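Local coordinates for protein histone-lysine N-methyltransferase family member SUVH9 (Arabidopsis thaliana, PDB 4NJ5) that probably binds methylated DNA and may recruit RNA polymerase V to chromatin in RNA-directed DNA methylation, while lacking methyltransferase activity itself, at residues A[17-29]-A[420-432]. Residues are numbered along the deposited sequence; the frame is centred on the assembly and turned at random.
Sequences RKTRMIYDSLRMF and RWEDWGDLSQVLA
Trp424, Arg17 and Met21 bury the most surface where helix 8-35 packs against an irregular loop of the SET domain. The Trp424 indole sits among four helix side chains: Ser25 OG lies over one face, 3.6 Å from CE3, while Met21 CG and Asp24 CB meet the ring edge and Met28 SD approaches CZ2 obliquely at 3.6 Å, a Met-aromatic contact. With CG anti to the backbone N (chi1 177°), the ring swings from the turn onto this side of the helix, and its NE1 bonds to Leu330 O.

Ser25 OG does double duty. It accepts from Gly425 N at 2.9 Å and donates to Met21 O, which also takes the helical bond from Ser25 N on the opposite face of its carbonyl plane.

Arg17 extends to the Trp421 face, with CZ 4.5 Å from the six-membered ring centroid and 10° off the normal, a cation-pi contact. Guanidinium and ring planes stand 83° apart, with NH1 offset toward the ring's rim. Arg17 NH1 also donates to Arg420 O at 3.1 Å, from above the carbonyl plane. The aliphatic CG and CD of Arg420 cover a face of the Arg17 guanidinium. Met21 SD lies at the edge of Trp421, 3.9 Å from CE3.

Farther along, Leu427 CD1 packs 3.5 Å from Phe29 CG, and Val430 meets Ile22 and Leu26. Lys18 NZ and Asp423 OD2 form a salt bridge at 3.6 Å, also spanned by a water. Polar contacts at Arg17, Lys18 and Ser25 are thus interleaved with apolar and aromatic packing, and the two neighbouring arginines each have an acidic partner, Glu14 for Arg17 and Asp466 for Arg420, which probably offsets their like charges.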
loop_
_atom_site.group_PDB
_atom_site.type_symbol
_atom_site.label_atom_id
_atom_site.label_comp_id
_atom_site.label_asym_id
_atom_site.label_seq_id
_atom_site.Cartn_x
_atom_site.Cartn_y
_atom_site.Cartn_z
ATOM N N ARG A 17 2.215 3.065 12.059
ATOM C CA ARG A 17 1.283 2.106 11.473
ATOM C C ARG A 17 -0.166 2.473 11.817
ATOM O O ARG A 17 -1.018 2.625 10.925
ATOM C CB ARG A 17 1.617 0.694 11.959
ATOM C CG ARG A 17 0.908 -0.415 11.212
ATOM C CD ARG A 17 1.447 -1.784 11.613
ATOM N NE ARG A 17 1.068 -2.170 12.970
ATOM C CZ ARG A 17 -0.087 -2.749 13.284
ATOM N NH1 ARG A 17 -0.980 -3.000 12.337
ATOM N NH2 ARG A 17 -0.352 -3.073 14.543
ATOM N N LYS A 18 -0.433 2.639 13.110
ATOM C CA LYS A 18 -1.766 3.035 13.570
ATOM C C LYS A 18 -2.227 4.365 12.959
ATOM O O LYS A 18 -3.397 4.522 12.572
ATOM C CB LYS A 18 -1.805 3.122 15.098
ATOM C CG LYS A 18 -1.747 1.776 15.806
ATOM C CD LYS A 18 -3.019 0.980 15.566
ATOM C CE LYS A 18 -2.947 -0.398 16.209
ATOM N NZ LYS A 18 -2.790 -0.326 17.691
ATOM N N THR A 19 -1.306 5.319 12.868
ATOM C CA THR A 19 -1.643 6.619 12.310
ATOM C C THR A 19 -2.087 6.486 10.859
ATOM O O THR A 19 -3.097 7.067 10.454
ATOM C CB THR A 19 -0.466 7.614 12.388
ATOM O OG1 THR A 19 -0.026 7.737 13.747
ATOM C CG2 THR A 19 -0.899 8.979 11.872
ATOM N N ARG A 20 -1.337 5.716 10.079
ATOM C CA ARG A 20 -1.667 5.545 8.670
ATOM C C ARG A 20 -2.995 4.815 8.493
ATOM O O ARG A 20 -3.788 5.149 7.601
ATOM C CB ARG A 20 -0.531 4.847 7.915
ATOM C CG ARG A 20 0.750 5.680 7.859
ATOM C CD ARG A 20 1.669 5.258 6.720
ATOM N NE ARG A 20 1.101 5.565 5.408
ATOM C CZ ARG A 20 1.773 5.476 4.264
ATOM N NH1 ARG A 20 3.045 5.097 4.268
ATOM N NH2 ARG A 20 1.179 5.774 3.117
ATOM N N MET A 21 -3.243 3.834 9.358
ATOM C CA MET A 21 -4.522 3.125 9.332
ATOM C C MET A 21 -5.694 4.077 9.570
ATOM O O MET A 21 -6.718 4.020 8.869
ATOM C CB MET A 21 -4.537 2.002 10.364
ATOM C CG MET A 21 -4.275 0.631 9.785
ATOM S SD MET A 21 -4.680 -0.650 10.982
ATOM C CE MET A 21 -3.381 -0.380 12.185
ATOM N N ILE A 22 -5.536 4.955 10.557
ATOM C CA ILE A 22 -6.548 5.969 10.824
ATOM C C ILE A 22 -6.746 6.887 9.622
ATOM O O ILE A 22 -7.878 7.120 9.192
ATOM C CB ILE A 22 -6.201 6.818 12.060
ATOM C CG1 ILE A 22 -6.363 5.991 13.337
ATOM C CG2 ILE A 22 -7.088 8.054 12.126
ATOM C CD1 ILE A 22 -6.133 6.785 14.610
ATOM N N TYR A 23 -5.647 7.397 9.072
ATOM C CA TYR A 23 -5.734 8.317 7.939
ATOM C C TYR A 23 -6.488 7.714 6.748
ATOM O O TYR A 23 -7.473 8.290 6.268
ATOM C CB TYR A 23 -4.343 8.799 7.512
ATOM C CG TYR A 23 -4.372 9.756 6.341
ATOM C CD1 TYR A 23 -4.683 11.099 6.520
ATOM C CD2 TYR A 23 -4.090 9.315 5.058
ATOM C CE1 TYR A 23 -4.712 11.974 5.452
ATOM C CE2 TYR A 23 -4.121 10.182 3.982
ATOM C CZ TYR A 23 -4.431 11.509 4.184
ATOM O OH TYR A 23 -4.459 12.368 3.113
ATOM N N ASP A 24 -6.037 6.551 6.287
ATOM C CA ASP A 24 -6.674 5.912 5.137
ATOM C C ASP A 24 -8.126 5.491 5.401
ATOM O O ASP A 24 -8.983 5.607 4.511
ATOM C CB ASP A 24 -5.834 4.737 4.622
ATOM C CG ASP A 24 -4.650 5.194 3.784
ATOM O OD1 ASP A 24 -4.811 6.162 3.010
ATOM O OD2 ASP A 24 -3.560 4.590 3.899
ATOM N N SER A 25 -8.410 5.021 6.617
ATOM C CA SER A 25 -9.791 4.698 6.974
ATOM C C SER A 25 -10.686 5.934 6.908
ATOM O O SER A 25 -11.803 5.877 6.387
ATOM C CB SER A 25 -9.869 4.077 8.367
ATOM O OG SER A 25 -9.172 2.849 8.402
ATOM N N LEU A 26 -10.183 7.048 7.435
ATOM C CA LEU A 26 -10.922 8.307 7.434
ATOM C C LEU A 26 -11.201 8.780 6.007
ATOM O O LEU A 26 -12.342 9.126 5.672
ATOM C CB LEU A 26 -10.147 9.382 8.197
ATOM C CG LEU A 26 -10.924 10.363 9.076
ATOM C CD1 LEU A 26 -10.117 11.644 9.229
ATOM C CD2 LEU A 26 -12.309 10.667 8.521
ATOM N N ARG A 27 -10.157 8.806 5.180
ATOM C CA ARG A 27 -10.323 9.132 3.766
ATOM C C ARG A 27 -11.440 8.302 3.156
ATOM O O ARG A 27 -12.384 8.842 2.571
ATOM C CB ARG A 27 -9.038 8.858 2.988
ATOM C CG ARG A 27 -8.076 10.018 2.885
ATOM C CD ARG A 27 -7.120 9.809 1.714
ATOM N NE ARG A 27 -6.631 8.433 1.636
ATOM C CZ ARG A 27 -7.019 7.549 0.720
ATOM N NH1 ARG A 27 -7.904 7.895 -0.207
ATOM N NH2 ARG A 27 -6.522 6.318 0.733
ATOM N N MET A 28 -11.328 6.984 3.306
ATOM C CA MET A 28 -12.309 6.077 2.724
ATOM C C MET A 28 -13.720 6.372 3.231
ATOM O O MET A 28 -14.691 6.269 2.481
ATOM C CB MET A 28 -11.918 4.620 2.981
ATOM C CG MET A 28 -10.699 4.175 2.180
ATOM S SD MET A 28 -10.136 2.514 2.593
ATOM C CE MET A 28 -11.592 1.555 2.168
ATOM N N PHE A 29 -13.826 6.761 4.497
ATOM C CA PHE A 29 -15.122 7.094 5.075
ATOM C C PHE A 29 -15.731 8.341 4.445
ATOM O O PHE A 29 -16.921 8.367 4.131
ATOM C CB PHE A 29 -15.013 7.286 6.586
ATOM C CG PHE A 29 -16.263 7.837 7.212
ATOM C CD1 PHE A 29 -17.370 7.026 7.406
ATOM C CD2 PHE A 29 -16.333 9.167 7.600
ATOM C CE1 PHE A 29 -18.525 7.526 7.976
ATOM C CE2 PHE A 29 -17.487 9.678 8.173
ATOM C CZ PHE A 29 -18.584 8.856 8.362
ATOM N N ARG A 420 -3.497 -8.423 13.688
ATOM C CA ARG A 420 -2.629 -7.250 13.746
ATOM C C ARG A 420 -3.307 -6.007 13.164
ATOM O O ARG A 420 -3.055 -4.883 13.602
ATOM C CB ARG A 420 -1.305 -7.529 13.025
ATOM C CG ARG A 420 -0.577 -6.282 12.550
ATOM C CD ARG A 420 0.908 -6.346 12.847
ATOM N NE ARG A 420 1.709 -6.291 11.629
ATOM C CZ ARG A 420 2.865 -5.644 11.527
ATOM N NH1 ARG A 420 3.528 -5.649 10.381
ATOM N NH2 ARG A 420 3.357 -4.992 12.570
ATOM N N TRP A 421 -4.185 -6.217 12.189
ATOM C CA TRP A 421 -4.793 -5.108 11.470
ATOM C C TRP A 421 -6.293 -5.000 11.719
ATOM O O TRP A 421 -7.032 -4.525 10.859
ATOM C CB TRP A 421 -4.523 -5.256 9.972
ATOM C CG TRP A 421 -3.086 -5.480 9.652
ATOM C CD1 TRP A 421 -2.437 -6.678 9.594
ATOM C CD2 TRP A 421 -2.105 -4.479 9.362
ATOM N NE1 TRP A 421 -1.116 -6.486 9.275
ATOM C CE2 TRP A 421 -0.883 -5.143 9.128
ATOM C CE3 TRP A 421 -2.141 -3.082 9.268
ATOM C CZ2 TRP A 421 0.289 -4.464 8.808
ATOM C CZ3 TRP A 421 -0.976 -2.410 8.953
ATOM C CH2 TRP A 421 0.222 -3.100 8.726
ATOM N N GLU A 422 -6.744 -5.427 12.892
ATOM C CA GLU A 422 -8.174 -5.381 13.190
ATOM C C GLU A 422 -8.716 -3.966 13.394
ATOM O O GLU A 422 -9.924 -3.746 13.350
ATOM C CB GLU A 422 -8.525 -6.313 14.359
ATOM C CG GLU A 422 -8.543 -7.785 13.964
ATOM C CD GLU A 422 -8.916 -8.712 15.104
ATOM O OE1 GLU A 422 -9.212 -8.216 16.209
ATOM O OE2 GLU A 422 -8.912 -9.944 14.895
ATOM N N ASP A 423 -7.817 -3.012 13.608
ATOM C CA ASP A 423 -8.211 -1.613 13.766
ATOM C C ASP A 423 -8.448 -0.921 12.424
ATOM O O ASP A 423 -8.745 0.270 12.372
ATOM C CB ASP A 423 -7.171 -0.840 14.579
ATOM C CG ASP A 423 -7.152 -1.252 16.034
ATOM O OD1 ASP A 423 -8.148 -1.855 16.501
ATOM O OD2 ASP A 423 -6.150 -0.962 16.720
ATOM N N TRP A 424 -8.303 -1.672 11.338
ATOM C CA TRP A 424 -8.574 -1.156 9.998
ATOM C C TRP A 424 -10.050 -0.785 9.862
ATOM O O TRP A 424 -10.934 -1.604 10.111
ATOM C CB TRP A 424 -8.170 -2.197 8.951
ATOM C CG TRP A 424 -8.458 -1.810 7.542
ATOM C CD1 TRP A 424 -9.315 -2.433 6.682
ATOM C CD2 TRP A 424 -7.889 -0.712 6.818
ATOM N NE1 TRP A 424 -9.316 -1.791 5.466
ATOM C CE2 TRP A 424 -8.449 -0.732 5.523
ATOM C CE3 TRP A 424 -6.962 0.284 7.137
ATOM C CZ2 TRP A 424 -8.112 0.207 4.548
ATOM C CZ3 TRP A 424 -6.628 1.216 6.170
ATOM C CH2 TRP A 424 -7.203 1.170 4.891
ATOM N N GLY A 425 -10.312 0.465 9.497
ATOM C CA GLY A 425 -11.677 0.952 9.393
ATOM C C GLY A 425 -12.191 1.613 10.663
ATOM O O GLY A 425 -13.275 2.198 10.667
ATOM N N ASP A 426 -11.416 1.521 11.741
ATOM C CA ASP A 426 -11.788 2.136 13.014
ATOM C C ASP A 426 -11.574 3.647 12.952
ATOM O O ASP A 426 -10.477 4.118 12.670
ATOM C CB ASP A 426 -10.984 1.521 14.171
ATOM C CG ASP A 426 -11.494 1.946 15.549
ATOM O OD1 ASP A 426 -11.837 3.129 15.736
ATOM O OD2 ASP A 426 -11.549 1.089 16.455
ATOM N N LEU A 427 -12.633 4.397 13.231
ATOM C CA LEU A 427 -12.588 5.851 13.192
ATOM C C LEU A 427 -12.888 6.441 14.560
ATOM O O LEU A 427 -13.199 7.629 14.677
ATOM C CB LEU A 427 -13.617 6.374 12.192
ATOM C CG LEU A 427 -13.513 5.821 10.773
ATOM C CD1 LEU A 427 -14.719 6.247 9.959
ATOM C CD2 LEU A 427 -12.228 6.301 10.133
ATOM N N SER A 428 -12.802 5.609 15.593
ATOM C CA SER A 428 -13.190 6.028 16.937
ATOM C C SER A 428 -12.259 7.086 17.534
ATOM O O SER A 428 -12.624 7.750 18.503
ATOM C CB SER A 428 -13.292 4.824 17.877
ATOM O OG SER A 428 -12.003 4.361 18.246
ATOM N N GLN A 429 -11.064 7.237 16.967
ATOM C CA GLN A 429 -10.121 8.242 17.449
ATOM C C GLN A 429 -10.340 9.591 16.769
ATOM O O GLN A 429 -9.787 10.605 17.193
ATOM C CB GLN A 429 -8.670 7.773 17.275
ATOM C CG GLN A 429 -8.300 6.501 18.024
ATOM C CD GLN A 429 -6.880 6.520 18.574
ATOM O OE1 GLN A 429 -6.356 7.575 18.932
ATOM N NE2 GLN A 429 -6.253 5.346 18.647
ATOM N N VAL A 430 -11.151 9.584 15.718
ATOM C CA VAL A 430 -11.475 10.798 14.976
ATOM C C VAL A 430 -12.932 11.198 15.220
ATOM O O VAL A 430 -13.242 12.372 15.450
ATOM C CB VAL A 430 -11.222 10.614 13.461
ATOM C CG1 VAL A 430 -12.031 11.602 12.636
ATOM C CG2 VAL A 430 -9.732 10.722 13.154
ATOM N N LEU A 431 -13.823 10.211 15.188
ATOM C CA LEU A 431 -15.252 10.436 15.412
ATOM C C LEU A 431 -15.718 9.798 16.723
ATOM O O LEU A 431 -15.711 8.574 16.867
ATOM C CB LEU A 431 -16.064 9.879 14.241
ATOM C CG LEU A 431 -15.654 10.384 12.856
ATOM C CD1 LEU A 431 -16.337 9.583 11.764
ATOM C CD2 LEU A 431 -15.970 11.865 12.713
ATOM N N ALA A 432 -16.127 10.636 17.670
ATOM C CA ALA A 432 -16.544 10.173 18.992
ATOM C C ALA A 432 -17.757 9.244 18.943
ATOM O O ALA A 432 -17.877 8.324 19.753
ATOM C CB ALA A 432 -16.828 11.366 19.903
HETATM O O HOH W 1 -4.764 -1.783 18.674
#